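Local coordinates for uncharacterized protein (Bacteroides eggerthii, PDB 4FTD), which is of unknown function but pairs an immunoglobulin-like domain with a six-bladed beta-propeller and may act in carbohydrate metabolism, at residues 14-19 and 37-42; 73-78 and 88-93; 44-49 and 101-106; 116-121 and 444-449. All coordinates share one frame; numbering follows the deposited sequence.

Interaction 1 of 4, residues 14-19 and 37-42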
# COMPACT_ATOMS: atom_id res chain seq x y z
N ASP A 14 -27.03 -31.15 -41.93
CA ASP A 14 -26.40 -31.13 -40.58
C ASP A 14 -26.83 -29.84 -39.88
O ASP A 14 -27.46 -29.87 -38.82
CB ASP A 14 -24.87 -31.20 -40.68
N THR A 15 -26.47 -28.72 -40.52
CA THR A 15 -26.77 -27.33 -40.12
C THR A 15 -26.06 -26.77 -38.87
O THR A 15 -26.68 -26.55 -37.82
CB THR A 15 -28.29 -27.00 -40.10
OG1 THR A 15 -28.46 -25.58 -40.12
CG2 THR A 15 -29.03 -27.61 -38.89
N GLU A 16 -24.76 -26.53 -39.00
CA GLU A 16 -23.96 -25.92 -37.94
C GLU A 16 -22.83 -25.00 -38.41
O GLU A 16 -22.45 -25.00 -39.59
CB GLU A 16 -23.44 -26.94 -36.95
CG GLU A 16 -22.70 -28.10 -37.52
CD GLU A 16 -22.38 -29.05 -36.41
OE1 GLU A 16 -21.33 -28.87 -35.77
OE2 GLU A 16 -23.20 -29.95 -36.15
N LEU A 17 -22.38 -24.17 -37.46
CA LEU A 17 -21.37 -23.17 -37.67
C LEU A 17 -20.10 -23.80 -37.19
O LEU A 17 -19.95 -24.03 -36.00
CB LEU A 17 -21.67 -21.92 -36.83
CG LEU A 17 -20.73 -20.73 -36.92
CD1 LEU A 17 -20.72 -20.22 -38.35
CD2 LEU A 17 -21.23 -19.69 -35.93
N LEU A 18 -19.18 -24.07 -38.11
CA LEU A 18 -17.89 -24.72 -37.82
C LEU A 18 -16.78 -23.71 -37.40
O LEU A 18 -15.92 -24.02 -36.59
CB LEU A 18 -17.49 -25.55 -39.05
CG LEU A 18 -18.55 -26.54 -39.57
CD1 LEU A 18 -18.16 -27.17 -40.91
CD2 LEU A 18 -18.78 -27.61 -38.52
N SER A 19 -16.80 -22.49 -37.95
CA SER A 19 -15.85 -21.44 -37.52
C SER A 19 -16.38 -20.08 -37.94
O SER A 19 -17.19 -19.99 -38.85
CB SER A 19 -14.44 -21.65 -38.10
OG SER A 19 -14.41 -21.42 -39.49
N ILE A 37 -17.00 -20.96 -30.70
CA ILE A 37 -18.35 -21.50 -30.81
C ILE A 37 -18.55 -22.59 -29.78
O ILE A 37 -17.77 -23.52 -29.71
CB ILE A 37 -18.60 -22.09 -32.22
CG1 ILE A 37 -18.28 -21.03 -33.30
CG2 ILE A 37 -20.06 -22.56 -32.36
CD1 ILE A 37 -17.93 -21.58 -34.65
N ASP A 38 -19.58 -22.45 -28.95
CA ASP A 38 -19.97 -23.51 -28.02
C ASP A 38 -21.23 -24.11 -28.62
O ASP A 38 -22.31 -23.55 -28.48
CB ASP A 38 -20.22 -22.96 -26.62
CG ASP A 38 -20.39 -24.06 -25.58
OD1 ASP A 38 -21.02 -25.09 -25.89
OD2 ASP A 38 -19.86 -23.89 -24.45
N GLU A 39 -21.09 -25.25 -29.30
CA GLU A 39 -22.22 -25.85 -30.00
C GLU A 39 -23.37 -26.33 -29.11
O GLU A 39 -24.52 -26.24 -29.50
CB GLU A 39 -21.74 -27.00 -30.90
CG GLU A 39 -22.84 -27.64 -31.76
CD GLU A 39 -23.50 -26.68 -32.72
OE1 GLU A 39 -22.82 -25.73 -33.16
OE2 GLU A 39 -24.69 -26.87 -33.03
N ALA A 40 -23.05 -26.87 -27.93
CA ALA A 40 -24.08 -27.37 -27.01
C ALA A 40 -24.93 -26.21 -26.51
O ALA A 40 -26.16 -26.32 -26.45
CB ALA A 40 -23.45 -28.13 -25.84
N LYS A 41 -24.27 -25.09 -26.20
CA LYS A 41 -24.95 -23.88 -25.70
C LYS A 41 -25.43 -22.94 -26.81
O LYS A 41 -26.18 -21.99 -26.54
CB LYS A 41 -24.02 -23.12 -24.74
CG LYS A 41 -23.71 -23.93 -23.49
CD LYS A 41 -22.63 -23.29 -22.64
CE LYS A 41 -22.27 -24.20 -21.47
NZ LYS A 41 -20.99 -23.81 -20.83
N LYS A 42 -25.03 -23.21 -28.06
CA LYS A 42 -25.39 -22.38 -29.21
C LYS A 42 -24.98 -20.92 -28.95
O LYS A 42 -25.78 -20.00 -29.08
CB LYS A 42 -26.91 -22.49 -29.53
CG LYS A 42 -27.51 -23.90 -29.57
CD LYS A 42 -27.04 -24.79 -30.72
CE LYS A 42 -27.50 -26.23 -30.49
NZ LYS A 42 -26.66 -27.26 -31.16
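I37 carries CG1 anti to its carbonyl carbon (chi1 -54°) and runs on nearly straight, which pushes CD1 against L17, while L17 holds CG anti to the backbone N (chi1 -179°) and meets it crosswise at about a right angle. The evidence for close packing lies in that one methyl: I37 CD1 is 3.5 Å from L17 O, 3.5 Å from S19 CA and 3.7 Å from L17 CG. It therefore rests on main chain as much as on side chain.

The second point of touch sets a carboxylate against a methylene. E39, bent at chi2 (61°), brings its carboxylate alongside the beta carbon of E16, with E39 OE1 4.0 Å from E16 CB. The two acids come near each other, E16 OE1 to E39 OE1 being 4.3 Å, a proximity that the surrounding cations would probably ease. K42 NZ forms a salt bridge to E39 OE2 at 2.7 Å, arriving from above the carboxylate plane, and the same ammonium bonds to E39 O at 2.9 Å. K99 is a further salt-bridge partner of OE2, and the hydroxyl of Y101 is hydrogen-bonded to both E39 OE1 and L17 N, tying the two segments together indirectly.

No direct hydrogen bond joins the segments, and the CA atoms of S19 and I37 stand 7.2 Å apart. Strands 17-22 and 31-38 are antiparallel neighbours in the mixed sheet, and here their ends splay. On its other side strand 17-22 pairs with strand 58-64, where L18 and S19 both face E63 in a classic beta bulge, while Y101 of strand 98-106 packs against I37.

Interaction 2 of 4, residues 73-78 and 88-93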
# COMPACT_ATOMS: atom_id res chain seq x y z
N GLU A 73 -23.78 -11.36 -44.02
CA GLU A 73 -22.34 -11.30 -43.74
C GLU A 73 -21.98 -10.07 -42.97
O GLU A 73 -20.79 -9.87 -42.71
CB GLU A 73 -21.52 -11.25 -45.06
CG GLU A 73 -21.61 -12.49 -45.92
CD GLU A 73 -20.50 -12.57 -46.97
OE1 GLU A 73 -19.96 -11.56 -47.50
OE2 GLU A 73 -20.15 -13.71 -47.25
N VAL A 74 -22.96 -9.20 -42.69
CA VAL A 74 -22.75 -7.91 -42.02
C VAL A 74 -23.69 -7.87 -40.84
O VAL A 74 -24.83 -8.24 -40.99
CB VAL A 74 -22.99 -6.69 -42.93
CG1 VAL A 74 -22.56 -5.40 -42.19
CG2 VAL A 74 -22.18 -6.84 -44.19
N MSE A 75 -23.22 -7.46 -39.68
CA MSE A 75 -24.08 -7.45 -38.48
C MSE A 75 -23.95 -6.11 -37.75
O MSE A 75 -22.87 -5.53 -37.69
CB MSE A 75 -23.68 -8.60 -37.55
CG MSE A 75 -23.97 -9.97 -38.18
SE MSE A 75 -23.54 -11.44 -36.98
CE MSE A 75 -25.20 -11.33 -35.76
N ASP A 76 -25.06 -5.64 -37.18
CA ASP A 76 -25.12 -4.35 -36.49
C ASP A 76 -25.05 -4.58 -34.98
O ASP A 76 -26.02 -5.05 -34.36
CB ASP A 76 -26.41 -3.62 -36.86
CG ASP A 76 -26.52 -2.22 -36.24
OD1 ASP A 76 -25.64 -1.77 -35.48
OD2 ASP A 76 -27.54 -1.57 -36.52
N TYR A 77 -23.88 -4.30 -34.41
CA TYR A 77 -23.65 -4.38 -32.97
C TYR A 77 -23.53 -2.98 -32.32
O TYR A 77 -22.83 -2.81 -31.34
CB TYR A 77 -22.39 -5.23 -32.70
CG TYR A 77 -22.70 -6.70 -32.70
CD1 TYR A 77 -22.72 -7.43 -33.88
CD2 TYR A 77 -23.07 -7.35 -31.53
CE1 TYR A 77 -23.03 -8.77 -33.88
CE2 TYR A 77 -23.38 -8.70 -31.52
CZ TYR A 77 -23.36 -9.40 -32.70
OH TYR A 77 -23.65 -10.75 -32.71
N SER A 78 -24.19 -1.99 -32.91
CA SER A 78 -24.25 -0.65 -32.34
C SER A 78 -24.55 -0.72 -30.84
O SER A 78 -25.46 -1.43 -30.40
CB SER A 78 -25.32 0.18 -33.04
OG SER A 78 -24.94 0.46 -34.37
N GLN A 88 -26.58 -10.61 -30.36
CA GLN A 88 -27.46 -10.64 -31.54
C GLN A 88 -27.57 -12.14 -31.94
O GLN A 88 -26.66 -12.93 -31.66
CB GLN A 88 -26.85 -9.95 -32.78
CG GLN A 88 -26.60 -8.45 -32.72
CD GLN A 88 -27.88 -7.68 -32.87
OE1 GLN A 88 -28.64 -7.56 -31.93
NE2 GLN A 88 -28.13 -7.16 -34.05
N VAL A 89 -28.64 -12.50 -32.64
CA VAL A 89 -28.85 -13.84 -33.15
C VAL A 89 -28.09 -13.97 -34.47
O VAL A 89 -28.20 -13.11 -35.32
CB VAL A 89 -30.36 -14.17 -33.34
CG1 VAL A 89 -30.52 -15.46 -34.11
CG2 VAL A 89 -31.05 -14.31 -31.98
N LEU A 90 -27.26 -15.00 -34.58
CA LEU A 90 -26.65 -15.38 -35.85
C LEU A 90 -27.39 -16.63 -36.29
O LEU A 90 -27.32 -17.67 -35.62
CB LEU A 90 -25.17 -15.69 -35.74
CG LEU A 90 -24.48 -16.12 -37.05
CD1 LEU A 90 -23.14 -15.46 -37.19
CD2 LEU A 90 -24.30 -17.63 -37.12
N ARG A 91 -28.12 -16.51 -37.41
CA ARG A 91 -28.91 -17.59 -37.96
C ARG A 91 -28.23 -18.26 -39.18
O ARG A 91 -27.81 -17.58 -40.10
CB ARG A 91 -30.31 -17.09 -38.30
CG ARG A 91 -31.22 -18.09 -39.02
CD ARG A 91 -32.67 -17.63 -39.08
NE ARG A 91 -33.21 -17.45 -37.74
CZ ARG A 91 -34.34 -16.84 -37.43
NH1 ARG A 91 -35.13 -16.33 -38.37
NH2 ARG A 91 -34.70 -16.76 -36.15
N ILE A 92 -28.13 -19.59 -39.14
CA ILE A 92 -27.66 -20.35 -40.29
C ILE A 92 -28.86 -21.16 -40.82
O ILE A 92 -29.71 -21.66 -40.05
CB ILE A 92 -26.37 -21.11 -39.99
CG1 ILE A 92 -26.61 -22.25 -39.05
CG2 ILE A 92 -25.29 -20.15 -39.41
CD1 ILE A 92 -25.46 -23.21 -39.06
N ILE A 93 -28.98 -21.22 -42.14
CA ILE A 93 -30.18 -21.77 -42.78
C ILE A 93 -29.78 -22.64 -43.92
O ILE A 93 -28.77 -22.39 -44.57
CB ILE A 93 -31.06 -20.67 -43.44
CG1 ILE A 93 -31.43 -19.56 -42.47
CG2 ILE A 93 -32.37 -21.21 -44.01
CD1 ILE A 93 -32.16 -18.42 -43.16
O HOH W 1 -27.40 -8.00 -36.44
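Q88 lies over one face of the Y77 ring inside the immunoglobulin-like domain, where strand 74-75 and strand 85-93 lie near opposite ends of the strand order of one mixed sheet and approach through side chains instead of pairing their backbones.

The tight part is a CH-pi contact. Q88 CG sits 3.6 Å from the ring centroid of Y77 and 21° off the ring normal, displaced toward the rim. Q88, with its own CG anti to its carbonyl carbon and the chain bent at chi2 (-76°), folds over the ring, and its amide plane stands steeply to the aromatic one, at 73°. Q88 CB adds a contact of 3.3 Å to Y77 OH, whose hydrogen bond is made with M103 O on the neighbouring strand 98-106, so that the phenol is fixed at its far end. Next to it, the selenomethionine M75 slides past Q88 in the opposite direction: M75 CE touches V89 O at 3.5 Å and Q88 CB at 3.7 Å, while its selenium packs against L90 CD1 at 4.0 Å. L90 itself is buried against L17, I20 and I60.

The loose side lies at D76, an exposed residue whose carboxylate is engaged within its own segment. D76 OD1 accepts from S78 N in an Asx turn and also, through its syn lone pair, from S78 OG. Toward Q88 the match is poor: the amide nitrogen lies near D76 O, but the angle is wrong for a hydrogen bond. Instead, Q88 NE2 donates to a water 2.6 Å away, which also accepts a weak bond from D76 N at 3.4 Å.

Interaction 3 of 4, residues 44-49 and 101-106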
# COMPACT_ATOMS: atom_id res chain seq x y z
N ILE A 44 -21.65 -17.88 -29.43
CA ILE A 44 -20.44 -17.47 -30.10
C ILE A 44 -19.86 -16.31 -29.30
O ILE A 44 -20.58 -15.36 -28.97
CB ILE A 44 -20.69 -17.00 -31.56
CG1 ILE A 44 -21.43 -18.07 -32.41
CG2 ILE A 44 -19.35 -16.61 -32.21
CD1 ILE A 44 -22.11 -17.53 -33.68
N ASN A 45 -18.58 -16.41 -28.96
CA ASN A 45 -17.83 -15.33 -28.31
C ASN A 45 -16.57 -14.96 -29.08
O ASN A 45 -16.09 -15.71 -29.91
CB ASN A 45 -17.48 -15.68 -26.85
CG ASN A 45 -18.69 -15.62 -25.96
OD1 ASN A 45 -19.04 -14.55 -25.49
ND2 ASN A 45 -19.41 -16.73 -25.85
N PHE A 46 -16.08 -13.76 -28.79
CA PHE A 46 -14.85 -13.23 -29.36
C PHE A 46 -14.05 -12.57 -28.26
O PHE A 46 -14.62 -12.12 -27.28
CB PHE A 46 -15.17 -12.14 -30.39
CG PHE A 46 -15.94 -12.64 -31.57
CD1 PHE A 46 -17.33 -12.65 -31.54
CD2 PHE A 46 -15.28 -13.10 -32.70
CE1 PHE A 46 -18.07 -13.13 -32.64
CE2 PHE A 46 -16.00 -13.60 -33.78
CZ PHE A 46 -17.39 -13.60 -33.75
N PRO A 47 -12.73 -12.45 -28.46
CA PRO A 47 -11.99 -11.57 -27.54
C PRO A 47 -12.57 -10.14 -27.59
O PRO A 47 -13.23 -9.75 -28.57
CB PRO A 47 -10.55 -11.60 -28.06
CG PRO A 47 -10.53 -12.49 -29.25
CD PRO A 47 -11.88 -13.13 -29.43
N ARG A 48 -12.37 -9.39 -26.53
CA ARG A 48 -12.91 -8.04 -26.45
C ARG A 48 -12.28 -7.19 -27.55
O ARG A 48 -11.10 -7.32 -27.83
CB ARG A 48 -12.66 -7.43 -25.07
CG ARG A 48 -13.37 -8.18 -23.94
CD ARG A 48 -12.95 -7.70 -22.56
NE ARG A 48 -13.87 -8.25 -21.56
CZ ARG A 48 -15.08 -7.76 -21.28
NH1 ARG A 48 -15.58 -6.66 -21.87
NH2 ARG A 48 -15.83 -8.36 -20.36
N LEU A 49 -13.07 -6.34 -28.18
CA LEU A 49 -12.60 -5.53 -29.29
C LEU A 49 -12.28 -4.11 -28.85
O LEU A 49 -12.85 -3.58 -27.87
CB LEU A 49 -13.67 -5.51 -30.40
CG LEU A 49 -14.17 -6.86 -30.90
CD1 LEU A 49 -15.14 -6.65 -32.08
CD2 LEU A 49 -12.99 -7.73 -31.32
N TYR A 101 -27.72 -19.09 -33.18
CA TYR A 101 -26.63 -18.97 -32.22
C TYR A 101 -26.75 -17.57 -31.62
O TYR A 101 -27.11 -16.62 -32.32
CB TYR A 101 -25.28 -19.10 -32.95
CG TYR A 101 -24.96 -20.50 -33.44
CD1 TYR A 101 -25.43 -20.95 -34.68
CD2 TYR A 101 -24.17 -21.36 -32.70
CE1 TYR A 101 -25.13 -22.22 -35.14
CE2 TYR A 101 -23.88 -22.63 -33.16
CZ TYR A 101 -24.36 -23.05 -34.39
OH TYR A 101 -24.09 -24.31 -34.86
N LEU A 102 -26.45 -17.45 -30.33
CA LEU A 102 -26.41 -16.16 -29.64
C LEU A 102 -24.97 -15.67 -29.68
O LEU A 102 -24.08 -16.23 -29.03
CB LEU A 102 -26.90 -16.29 -28.19
CG LEU A 102 -28.41 -16.22 -28.06
CD1 LEU A 102 -28.84 -16.39 -26.60
CD2 LEU A 102 -28.88 -14.89 -28.64
N MSE A 103 -24.75 -14.61 -30.46
CA MSE A 103 -23.42 -14.09 -30.70
C MSE A 103 -23.16 -12.82 -29.91
O MSE A 103 -23.81 -11.82 -30.15
CB MSE A 103 -23.21 -13.85 -32.19
CG MSE A 103 -21.81 -13.35 -32.52
SE MSE A 103 -21.43 -13.36 -34.43
CE MSE A 103 -20.66 -11.49 -34.65
N LYS A 104 -22.18 -12.88 -29.00
CA LYS A 104 -21.86 -11.77 -28.10
C LYS A 104 -20.57 -11.07 -28.54
O LYS A 104 -19.55 -11.73 -28.77
CB LYS A 104 -21.71 -12.26 -26.66
CG LYS A 104 -21.56 -11.14 -25.63
CD LYS A 104 -21.19 -11.69 -24.25
CE LYS A 104 -22.33 -12.49 -23.65
NZ LYS A 104 -21.97 -12.97 -22.29
N VAL A 105 -20.66 -9.75 -28.69
CA VAL A 105 -19.50 -8.91 -28.99
C VAL A 105 -19.30 -7.97 -27.79
O VAL A 105 -20.27 -7.38 -27.30
CB VAL A 105 -19.64 -8.12 -30.30
CG1 VAL A 105 -18.48 -7.15 -30.46
CG2 VAL A 105 -19.71 -9.05 -31.52
N ARG A 106 -18.04 -7.85 -27.35
CA ARG A 106 -17.65 -7.11 -26.16
C ARG A 106 -16.54 -6.09 -26.42
O ARG A 106 -15.66 -6.35 -27.24
CB ARG A 106 -17.15 -8.11 -25.12
CG ARG A 106 -18.22 -9.10 -24.70
CD ARG A 106 -17.66 -10.11 -23.73
NE ARG A 106 -16.69 -10.98 -24.37
CZ ARG A 106 -15.66 -11.57 -23.77
NH1 ARG A 106 -15.43 -11.37 -22.48
NH2 ARG A 106 -14.83 -12.34 -24.46
O HOH W 2 -17.68 -12.25 -26.80
O HOH W 3 -18.86 -14.36 -22.71
O HOH W 4 -15.95 -9.78 -28.10
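I44 pushes CD1 into the notch beside Y101 CB, 3.6 Å away, crossing that side chain at about a right angle, while its own CB lies against M103 CG. Next along, the bent selenomethionine M103 fits the rim of the F46 ring: M103 CG lies in the ring plane, and M103 CE is 3.7 Å from F46 CE1; the selenium stands at the ring edge, a Met-aromatic contact. L49 CD1 closes the apolar row against V105 CG1.

The other side is polar. R106, bent at chi3 (-68°), doubles back so that one guanidinium face lies over R48 CG and its NH2 donates to F46 O at 2.8 Å, tilted from both planes. With an alanine here, F46 O would probably be left without this N-H donor and the C-terminal carboxylate of D453 without its salt-bridge mate, and R48 CG would be uncovered. One water accepts from F46 N and R106 NE and lies within bonding distance of N45 OD1 and K104 O, between the two chains where direct backbone bonds lapse.

The main chains confirm the register. I44 N bonds to L102 O at 3.0 Å, K104 N to I44 O at 3.0 Å (175°), and farther along L49 N to R106 O at 2.8 Å (171°). Strands 43-45 and 98-106 thus form the one parallel pairing in the otherwise antiparallel sheet of this immunoglobulin-like domain.

Interaction 4 of 4, residues 116-121 and 444-449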
# COMPACT_ATOMS: atom_id res chain seq x y z
N PHE A 116 -4.41 -7.25 -6.46
CA PHE A 116 -4.27 -7.82 -5.12
C PHE A 116 -4.54 -9.31 -5.05
O PHE A 116 -4.27 -9.92 -4.02
CB PHE A 116 -5.14 -7.05 -4.14
CG PHE A 116 -4.69 -5.64 -3.95
CD1 PHE A 116 -3.57 -5.37 -3.19
CD2 PHE A 116 -5.36 -4.58 -4.56
CE1 PHE A 116 -3.14 -4.06 -2.99
CE2 PHE A 116 -4.94 -3.28 -4.37
CZ PHE A 116 -3.83 -3.02 -3.59
N GLU A 117 -5.01 -9.90 -6.15
CA GLU A 117 -5.21 -11.36 -6.27
C GLU A 117 -3.90 -12.10 -6.61
O GLU A 117 -3.91 -13.33 -6.67
CB GLU A 117 -6.21 -11.69 -7.38
CG GLU A 117 -7.53 -10.97 -7.34
CD GLU A 117 -8.55 -11.70 -6.51
OE1 GLU A 117 -8.28 -11.91 -5.30
OE2 GLU A 117 -9.61 -12.04 -7.08
N LYS A 118 -2.82 -11.37 -6.88
CA LYS A 118 -1.52 -11.94 -7.27
C LYS A 118 -0.35 -11.46 -6.37
O LYS A 118 0.65 -10.96 -6.87
CB LYS A 118 -1.26 -11.59 -8.74
CG LYS A 118 -2.30 -12.15 -9.70
CD LYS A 118 -2.15 -11.54 -11.10
CE LYS A 118 -1.18 -12.31 -11.96
NZ LYS A 118 -1.90 -13.39 -12.71
N PRO A 119 -0.49 -11.62 -5.04
CA PRO A 119 0.59 -11.26 -4.15
C PRO A 119 1.80 -12.16 -4.29
O PRO A 119 1.66 -13.34 -4.56
CB PRO A 119 -0.02 -11.48 -2.76
CG PRO A 119 -1.03 -12.53 -2.95
CD PRO A 119 -1.59 -12.34 -4.32
N THR A 120 2.99 -11.58 -4.19
CA THR A 120 4.23 -12.35 -4.00
C THR A 120 4.66 -11.90 -2.62
O THR A 120 4.92 -10.70 -2.40
CB THR A 120 5.29 -12.06 -5.05
OG1 THR A 120 4.79 -12.49 -6.30
CG2 THR A 120 6.58 -12.84 -4.76
N VAL A 121 4.69 -12.84 -1.69
CA VAL A 121 4.98 -12.55 -0.28
C VAL A 121 6.34 -13.05 0.16
O VAL A 121 6.69 -14.18 -0.10
CB VAL A 121 3.89 -13.17 0.63
CG1 VAL A 121 4.17 -12.84 2.09
CG2 VAL A 121 2.51 -12.64 0.23
N GLU A 444 4.31 -7.99 -2.61
CA GLU A 444 4.49 -7.34 -3.91
C GLU A 444 3.34 -7.74 -4.83
O GLU A 444 2.91 -8.91 -4.86
CB GLU A 444 5.81 -7.76 -4.55
CG GLU A 444 7.03 -7.55 -3.65
CD GLU A 444 8.36 -7.63 -4.39
OE1 GLU A 444 8.43 -8.30 -5.44
OE2 GLU A 444 9.35 -7.03 -3.93
N PHE A 445 2.88 -6.77 -5.62
CA PHE A 445 1.75 -6.95 -6.53
C PHE A 445 2.03 -6.34 -7.89
O PHE A 445 2.59 -5.25 -7.98
CB PHE A 445 0.51 -6.26 -5.98
CG PHE A 445 0.15 -6.67 -4.58
CD1 PHE A 445 0.67 -5.98 -3.48
CD2 PHE A 445 -0.72 -7.71 -4.36
CE1 PHE A 445 0.33 -6.34 -2.20
CE2 PHE A 445 -1.07 -8.06 -3.07
CZ PHE A 445 -0.54 -7.38 -1.99
N PRO A 446 1.61 -7.01 -8.96
CA PRO A 446 1.74 -6.42 -10.30
C PRO A 446 0.60 -5.43 -10.60
O PRO A 446 -0.38 -5.38 -9.87
CB PRO A 446 1.62 -7.65 -11.21
CG PRO A 446 0.71 -8.57 -10.47
CD PRO A 446 1.03 -8.37 -9.01
N ILE A 447 0.74 -4.63 -11.66
CA ILE A 447 -0.40 -3.86 -12.17
C ILE A 447 -1.45 -4.87 -12.69
O ILE A 447 -1.11 -5.96 -13.12
CB ILE A 447 -0.03 -2.80 -13.26
CG1 ILE A 447 0.57 -3.43 -14.54
CG2 ILE A 447 0.91 -1.72 -12.68
CD1 ILE A 447 0.44 -2.55 -15.79
N LYS A 448 -2.72 -4.51 -12.59
CA LYS A 448 -3.78 -5.28 -13.23
C LYS A 448 -3.56 -5.29 -14.75
O LYS A 448 -3.04 -4.34 -15.32
CB LYS A 448 -5.16 -4.68 -12.94
CG LYS A 448 -5.69 -4.85 -11.53
CD LYS A 448 -7.19 -4.52 -11.48
CE LYS A 448 -7.70 -4.44 -10.05
NZ LYS A 448 -7.09 -3.33 -9.26
N GLN A 449 -3.97 -6.39 -15.37
CA GLN A 449 -3.89 -6.61 -16.80
C GLN A 449 -5.31 -6.87 -17.30
O GLN A 449 -6.09 -7.50 -16.58
CB GLN A 449 -3.05 -7.85 -17.08
CG GLN A 449 -1.58 -7.68 -16.77
CD GLN A 449 -0.93 -6.68 -17.69
OE1 GLN A 449 -1.30 -6.58 -18.85
NE2 GLN A 449 0.04 -5.95 -17.19
O HOH W 5 3.10 -10.93 -7.54
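F445 and F116 make a T-shaped pair: the edge of F116 is presented to the face of F445, centroids 4.9 Å apart and planes at 62°. The atom that leads is F116 CD1, 3.7 Å from F445 CE2 and offset toward the rim of the ring. With CG anti to the carbonyl carbon (chi1 -54°), F445 lays its ring beside the bend at 116-119, where P119 CB comes to 3.6 Å from F445 CE2 and F116 CA to 3.6 Å from F445 CD2. Were F445 cut back to an alanine, the edge of F116 would probably lose the aromatic face it meets and P119 CB its packing partner.

Next to the rings the main chains join. T120 and E444 form an antiparallel hydrogen-bonded pair: T120 N donates to E444 O at 2.8 Å, in the carbonyl plane, and E444 N returns a bond to T120 O at 2.8 Å. P119 CA adds a CA-H...O contact to E444 O. Beyond the pair, P446 CD packs on K118 O at 3.4 Å, and its ring crosses the side chain of K118.

A second shell fixes these groups. Y398 meets F445 edge-to-face, Y352 does the same with F116, and E444 OE1 is held in a salt bridge by K428.

The T120-E444 pair joins strand 120-125, the first of the propeller to follow the immunoglobulin-like domain, to strand 439-446, at the edge of a four-stranded sheet whose other members, 412-420, 426-435 and 439-446, come from the end of the chain. Such a blade, closed by strands from both ends of the propeller sequence, is the familiar velcro closure of beta-propellers.

How the interactions relate
Interactions 1, 2 and 3 lie in the mixed sheet of the immunoglobulin-like domain and touch one another, whereas interaction 4 belongs to the propeller, its centre about 29 Å from that of interaction 3. Interaction 1 is a surface contact, with one methyl packed on the opposing strand and, apart from it, a cluster of acids and lysines. Interactions 2, 3 and 4 are partly buried; interaction 2 has no direct backbone-to-backbone bonds and works mainly through side chains, while 3 and 4 add them, parallel in one and antiparallel in the other. Strand 98-106 is the common element of the first three: Y101 reaches interaction 1 and M103 interaction 2. The segments of interaction 4 lie 323 residues apart at their closest ends.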